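Trypsin inhibitor BGIT (Momordica charantia, PDB 1VBW) inhibits trypsin, as a member of the potato type I family of serine protease inhibitors. Local coordinates at residues V51-T56 and R63-G68. Sequence-based numbering, arbitrary orientation.
With NA (sodium ion), chain C.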
# COMPACT_ATOMS: atom_id res chain seq x y z
N VAL A 51 -1.20 1.68 -4.49
CA VAL A 51 -1.40 1.30 -3.08
C VAL A 51 -0.31 1.98 -2.27
O VAL A 51 0.85 1.56 -2.34
CB VAL A 51 -1.40 -0.21 -2.87
CG1 VAL A 51 -1.53 -0.54 -1.38
CG2 VAL A 51 -2.53 -0.88 -3.64
N ARG A 52 -0.68 2.96 -1.49
CA ARG A 52 0.26 3.57 -0.55
C ARG A 52 0.51 2.65 0.63
O ARG A 52 -0.47 2.17 1.24
CB ARG A 52 -0.27 4.93 -0.10
CG ARG A 52 -0.25 5.88 -1.30
CD ARG A 52 -0.78 7.23 -1.00
NE ARG A 52 -0.41 8.07 -2.15
CZ ARG A 52 -1.37 8.99 -2.41
NH1 ARG A 52 -2.41 8.95 -1.62
NH2 ARG A 52 -1.09 9.78 -3.36
N VAL A 53 1.74 2.45 0.96
CA VAL A 53 2.17 1.66 2.09
C VAL A 53 2.85 2.62 3.08
O VAL A 53 3.98 3.00 2.87
CB VAL A 53 3.10 0.52 1.68
CG1 VAL A 53 3.51 -0.29 2.90
CG2 VAL A 53 2.40 -0.39 0.65
N TRP A 54 2.07 3.00 4.10
CA TRP A 54 2.52 4.00 5.05
C TRP A 54 3.35 3.32 6.15
O TRP A 54 2.84 2.40 6.80
CB TRP A 54 1.34 4.70 5.68
CG TRP A 54 0.55 5.54 4.71
CD1 TRP A 54 -0.63 5.22 4.09
CD2 TRP A 54 0.90 6.87 4.32
NE1 TRP A 54 -1.03 6.29 3.29
CE2 TRP A 54 -0.11 7.31 3.42
CE3 TRP A 54 1.94 7.73 4.61
CZ2 TRP A 54 -0.08 8.58 2.82
CZ3 TRP A 54 1.97 9.00 4.03
CH2 TRP A 54 0.96 9.39 3.16
N VAL A 55 4.58 3.79 6.34
CA VAL A 55 5.51 3.09 7.23
C VAL A 55 6.03 4.05 8.30
O VAL A 55 6.10 5.27 8.18
CB VAL A 55 6.68 2.49 6.47
CG1 VAL A 55 6.18 1.39 5.51
CG2 VAL A 55 7.52 3.51 5.75
N THR A 56 6.47 3.41 9.41
CA THR A 56 7.18 4.11 10.47
C THR A 56 8.60 4.45 10.01
O THR A 56 9.08 4.05 8.96
CB THR A 56 7.26 3.25 11.73
OG1 THR A 56 8.19 2.19 11.45
CG2 THR A 56 5.92 2.72 12.16
N ARG A 63 -0.37 1.58 8.66
CA ARG A 63 -1.76 1.80 8.26
C ARG A 63 -2.15 0.66 7.30
O ARG A 63 -1.26 0.14 6.60
CB ARG A 63 -1.97 3.11 7.49
CG ARG A 63 -1.50 4.37 8.23
CD ARG A 63 -2.44 4.72 9.39
NE ARG A 63 -2.08 6.00 9.97
CZ ARG A 63 -1.10 6.25 10.81
NH1 ARG A 63 -0.87 7.50 11.25
NH2 ARG A 63 -0.32 5.24 11.24
N PRO A 64 -3.41 0.27 7.21
CA PRO A 64 -3.79 -0.87 6.29
C PRO A 64 -3.67 -0.46 4.84
O PRO A 64 -4.36 0.48 4.41
CB PRO A 64 -5.29 -1.14 6.67
CG PRO A 64 -5.72 0.11 7.31
CD PRO A 64 -4.58 0.77 7.96
N PRO A 65 -2.79 -1.06 4.06
CA PRO A 65 -2.65 -0.63 2.68
C PRO A 65 -3.93 -0.86 1.89
O PRO A 65 -4.51 -1.94 1.96
CB PRO A 65 -1.49 -1.48 2.15
CG PRO A 65 -0.69 -1.85 3.38
CD PRO A 65 -1.76 -2.06 4.43
N THR A 66 -4.33 0.15 1.12
CA THR A 66 -5.57 0.10 0.36
C THR A 66 -5.33 0.76 -0.99
O THR A 66 -4.59 1.73 -1.07
CB THR A 66 -6.63 0.87 1.19
OG1 THR A 66 -6.74 0.19 2.49
CG2 THR A 66 -7.97 0.79 0.50
N ILE A 67 -6.00 0.29 -2.03
CA ILE A 67 -5.97 0.98 -3.32
C ILE A 67 -6.51 2.39 -3.15
O ILE A 67 -7.51 2.66 -2.48
CB ILE A 67 -6.79 0.24 -4.37
CG1 ILE A 67 -6.15 -1.11 -4.73
CG2 ILE A 67 -6.97 1.11 -5.61
CD1 ILE A 67 -6.90 -1.92 -5.78
N GLY A 68 -5.83 3.34 -3.77
CA GLY A 68 -6.31 4.71 -3.91
C GLY A 68 -5.21 5.70 -4.19
O GLY A 68 -4.03 5.39 -3.96
OXT GLY A 68 -5.61 6.80 -4.62
NA NA C . -3.33 4.03 -1.74
O HOH W 1 -0.43 1.66 4.41
O HOH W 2 -3.06 2.71 1.55
O HOH W 3 -4.62 4.68 0.57
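Val51 divides its two methyls between Pro65 and Ile67, and this is the tight part of the contact. With CG1 anti to the backbone N (chi1 176°), that methyl meets Pro65 CB at 3.7 Å, while Val51 CG2 lies 3.8 Å from Ile67 CG1. Val53 adds a lighter touch, its CG2 4.3 Å from Pro65 CB. Ile24 of helix 17-27 packs on Val51, Val53 and Pro65, so this apolar side belongs to the core between helix and sheet. Cutting Val51 back to an alanine removes both methyls, which would probably leave Pro65 CB and Ile67 CG1 without their partner and open a gap beside Ile24.

The seam between the backbones is looser. The strands run antiparallel, yet no direct hydrogen bond joins the two segments; water does that work. One molecule donates to Arg52 O at 2.7 Å and accepts from Thr66 N. A second accepts from Trp54 N and donates to Arg63 O at 2.8 Å, with a longer bond to Arg52 O, which is thus gripped by both waters. The side chains of Trp54 and Arg63 meet through aliphatic carbons, Trp54 CB to Arg63 CG, 3.8 Å; the bend at chi2 (-72°) leads the end of the exposed Arg63 chain away from Trp54.

Near the C-terminus a modelled sodium ion lies 2.7 Å from both Thr66 O and Gly68 O, with a water also bound and Arg52 beside it. The Arg52 guanidinium goes on to Thr43 O, while Arg50 pairs with Gly68 OXT. Lacking direct hydrogen bonds to strand 50-55, segment 63-68 probably depends on helix-side apolar packing and bound water to keep its place.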